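Local coordinates for protein murein peptide amidase A (Escherichia coli O157:H7, PDB 5HXD) that probably hydrolyses the gamma-D-glutamyl-diaminopimelate amide bond of the murein tripeptide with a single zinc ion, as a cytoplasmic peptidase of the M14 family, at residues 95-100 / 133-138. Sequence-based numbering, arbitrary orientation.
Sequences VDLNRN and GSEPET
Asn100 plugs its side-chain amide into the turn that starts helix 136-148. Its OD1 takes two hydrogen bonds, both in the plane of the amide and on lone pairs: one from Glu135 N at 2.8 Å, close to straight at 157°, the other from Thr138 OG1 to Asn100 OD1 at 3.0 Å. With CG anti to the backbone N (chi1 -159°), the amide reaches over to this turn, and the two donors on OD1, with the Thr128 carbonyl on ND2, fix its rotation. ND2 also gives a weak bond to Ser134 OG. At the backbone, Gly133 N makes a further weak bond to Asn100 O.

Around these bonds methyl groups of Val95 and Leu97 pack against the two glutamates and the threonine. Glu135, the N-cap residue, its chain bent at chi2, lays CG close to the amide, its carboxylate turned 67° from the amide plane. Val95 meets Glu135 head-on, its CG2 3.6 Å from Glu135 CD. The polar end of Glu135 is held by Asn91 and Asn93 through OE1. Leu97 forks over the helix start: CD1 lies 3.7 Å from Glu137 CB, while CD2 touches both Glu135 CB and Thr138 OG1. The carboxylate of Glu137 turns to Asn91 and to the backbone of Leu24.

The loop pinned here also carries Asp96, which closes an Asx turn onto Asn98 N and accepts from NE2 of the predicted zinc ligand His49. Such a second-shell aspartate probably orients the histidine, so the contact anchors the loop backing the zinc site of this M14 carboxypeptidase fold to helix 136-148.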
ATOM      1  N   VAL A  95       4.030 -15.466  -6.045  1.00 38.49           N
ATOM      2  CA  VAL A  95       2.743 -16.128  -6.227  1.00 39.55           C
ATOM      3  C   VAL A  95       1.597 -15.115  -6.299  1.00 39.68           C
ATOM      4  O   VAL A  95       1.529 -14.186  -5.491  1.00 37.61           O
ATOM      5  CB  VAL A  95       2.468 -17.128  -5.085  1.00 41.82           C
ATOM      6  CG1 VAL A  95       1.089 -17.745  -5.230  1.00 43.24           C
ATOM      7  CG2 VAL A  95       3.546 -18.215  -5.055  1.00 38.82           C
ATOM      8  N   ASP A  96       0.715 -15.283  -7.284  1.00 40.20           N
ATOM      9  CA  ASP A  96      -0.529 -14.519  -7.347  1.00 39.53           C
ATOM     10  C   ASP A  96      -1.521 -15.183  -6.370  1.00 41.08           C
ATOM     11  O   ASP A  96      -2.050 -16.254  -6.658  1.00 45.16           O
ATOM     12  CB  ASP A  96      -1.082 -14.485  -8.784  1.00 38.38           C
ATOM     13  CG  ASP A  96      -2.244 -13.483  -8.974  1.00 45.96           C
ATOM     14  OD1 ASP A  96      -2.979 -13.154  -7.997  1.00 39.51           O
ATOM     15  OD2 ASP A  96      -2.434 -13.041 -10.135  1.00 45.02           O
ATOM     16  N   LEU A  97      -1.746 -14.566  -5.210  1.00 35.95           N
ATOM     17  CA  LEU A  97      -2.575 -15.173  -4.168  1.00 40.01           C
ATOM     18  C   LEU A  97      -3.996 -15.459  -4.671  1.00 39.57           C
ATOM     19  O   LEU A  97      -4.681 -16.338  -4.149  1.00 40.24           O
ATOM     20  CB  LEU A  97      -2.635 -14.281  -2.913  1.00 36.37           C
ATOM     21  CG  LEU A  97      -1.380 -14.193  -2.030  1.00 37.85           C
ATOM     22  CD1 LEU A  97      -1.551 -13.159  -0.934  1.00 36.19           C
ATOM     23  CD2 LEU A  97      -1.012 -15.531  -1.451  1.00 34.44           C
ATOM     24  N   ASN A  98      -4.427 -14.723  -5.687  1.00 37.45           N
ATOM     25  CA  ASN A  98      -5.747 -14.923  -6.256  1.00 38.67           C
ATOM     26  C   ASN A  98      -5.696 -15.932  -7.393  1.00 42.52           C
ATOM     27  O   ASN A  98      -6.574 -15.949  -8.254  1.00 44.22           O
ATOM     28  CB  ASN A  98      -6.335 -13.602  -6.749  1.00 38.20           C
ATOM     29  CG  ASN A  98      -7.858 -13.596  -6.755  1.00 38.32           C
ATOM     30  OD1 ASN A  98      -8.509 -14.021  -5.794  1.00 39.43           O
ATOM     31  ND2 ASN A  98      -8.431 -13.089  -7.830  1.00 39.31           N
ATOM     32  N   ARG A  99      -4.649 -16.753  -7.400  1.00 38.32           N
ATOM     33  CA  ARG A  99      -4.631 -17.966  -8.214  1.00 39.03           C
ATOM     34  C   ARG A  99      -4.191 -19.106  -7.320  1.00 39.51           C
ATOM     35  O   ARG A  99      -4.022 -20.233  -7.785  1.00 45.17           O
ATOM     36  CB  ARG A  99      -3.692 -17.857  -9.430  1.00 39.39           C
ATOM     37  CG  ARG A  99      -3.999 -16.728 -10.394  1.00 38.78           C
ATOM     38  CD  ARG A  99      -5.323 -16.929 -11.088  1.00 35.95           C
ATOM     39  NE  ARG A  99      -5.619 -15.840 -12.001  1.00 38.08           N
ATOM     40  CZ  ARG A  99      -6.111 -14.659 -11.634  1.00 42.05           C
ATOM     41  NH1 ARG A  99      -6.367 -14.399 -10.354  1.00 39.66           N
ATOM     42  NH2 ARG A  99      -6.328 -13.725 -12.554  1.00 42.52           N
ATOM     43  N   ASN A 100      -4.020 -18.802  -6.034  1.00 36.20           N
ATOM     44  CA  ASN A 100      -3.494 -19.751  -5.048  1.00 39.12           C
ATOM     45  C   ASN A 100      -4.535 -20.457  -4.126  1.00 43.68           C
ATOM     46  O   ASN A 100      -4.161 -21.243  -3.256  1.00 43.87           O
ATOM     47  CB  ASN A 100      -2.457 -19.024  -4.178  1.00 37.25           C
ATOM     48  CG  ASN A 100      -1.492 -19.976  -3.476  1.00 44.94           C
ATOM     49  OD1 ASN A 100      -1.345 -19.937  -2.248  1.00 43.59           O
ATOM     50  ND2 ASN A 100      -0.833 -20.839  -4.253  1.00 43.99           N
ATOM     51  N   GLY A 133      -3.398 -23.866  -2.538  1.00 44.17           N
ATOM     52  CA  GLY A 133      -3.370 -23.275  -1.212  1.00 38.21           C
ATOM     53  C   GLY A 133      -1.986 -23.273  -0.579  1.00 47.61           C
ATOM     54  O   GLY A 133      -1.881 -23.290   0.646  1.00 49.78           O
ATOM     55  N   SER A 134      -0.924 -23.232  -1.394  1.00 44.05           N
ATOM     56  CA  SER A 134       0.440 -23.274  -0.864  1.00 43.07           C
ATOM     57  C   SER A 134       0.781 -22.134   0.123  1.00 46.93           C
ATOM     58  O   SER A 134       1.450 -22.362   1.141  1.00 43.64           O
ATOM     59  CB  SER A 134       1.461 -23.261  -2.021  1.00 48.39           C
ATOM     60  OG  SER A 134       1.743 -21.951  -2.502  1.00 39.34           O
ATOM     61  N   GLU A 135       0.333 -20.915  -0.168  1.00 42.17           N
ATOM     62  CA  GLU A 135       0.895 -19.749   0.511  1.00 44.28           C
ATOM     63  C   GLU A 135       0.297 -19.494   1.910  1.00 44.96           C
ATOM     64  O   GLU A 135      -0.893 -19.722   2.134  1.00 38.61           O
ATOM     65  CB  GLU A 135       0.733 -18.506  -0.372  1.00 42.14           C
ATOM     66  CG  GLU A 135       1.400 -18.630  -1.741  1.00 44.76           C
ATOM     67  CD  GLU A 135       2.883 -19.013  -1.656  1.00 46.07           C
ATOM     68  OE1 GLU A 135       3.729 -18.155  -1.273  1.00 37.95           O
ATOM     69  OE2 GLU A 135       3.186 -20.186  -1.970  1.00 46.17           O
ATOM     70  N   PRO A 136       1.134 -19.002   2.850  1.00 39.60           N
ATOM     71  CA  PRO A 136       0.685 -18.786   4.228  1.00 38.67           C
ATOM     72  C   PRO A 136      -0.448 -17.771   4.309  1.00 40.50           C
ATOM     73  O   PRO A 136      -1.402 -18.019   5.046  1.00 42.42           O
ATOM     74  CB  PRO A 136       1.943 -18.276   4.951  1.00 32.95           C
ATOM     75  CG  PRO A 136       2.875 -17.860   3.901  1.00 38.63           C
ATOM     76  CD  PRO A 136       2.547 -18.629   2.661  1.00 37.86           C
ATOM     77  N   GLU A 137      -0.351 -16.670   3.570  1.00 37.47           N
ATOM     78  CA  GLU A 137      -1.452 -15.725   3.460  1.00 35.05           C
ATOM     79  C   GLU A 137      -2.748 -16.404   3.023  1.00 42.17           C
ATOM     80  O   GLU A 137      -3.823 -16.035   3.481  1.00 42.93           O
ATOM     81  CB  GLU A 137      -1.117 -14.616   2.469  1.00 38.07           C
ATOM     82  CG  GLU A 137      -0.003 -13.684   2.884  1.00 34.04           C
ATOM     83  CD  GLU A 137       1.362 -14.177   2.469  1.00 34.79           C
ATOM     84  OE1 GLU A 137       1.458 -15.243   1.827  1.00 38.63           O
ATOM     85  OE2 GLU A 137       2.347 -13.496   2.799  1.00 35.86           O
ATOM     86  N   THR A 138      -2.653 -17.393   2.133  1.00 39.98           N
ATOM     87  CA  THR A 138      -3.849 -18.064   1.623  1.00 39.94           C
ATOM     88  C   THR A 138      -4.487 -18.998   2.647  1.00 43.55           C
ATOM     89  O   THR A 138      -5.704 -18.989   2.867  1.00 43.68           O
ATOM     90  CB  THR A 138      -3.531 -18.883   0.378  1.00 41.71           C
ATOM     91  OG1 THR A 138      -2.957 -18.021  -0.614  1.00 37.70           O
ATOM     92  CG2 THR A 138      -4.804 -19.581  -0.147  1.00 35.57           C
TER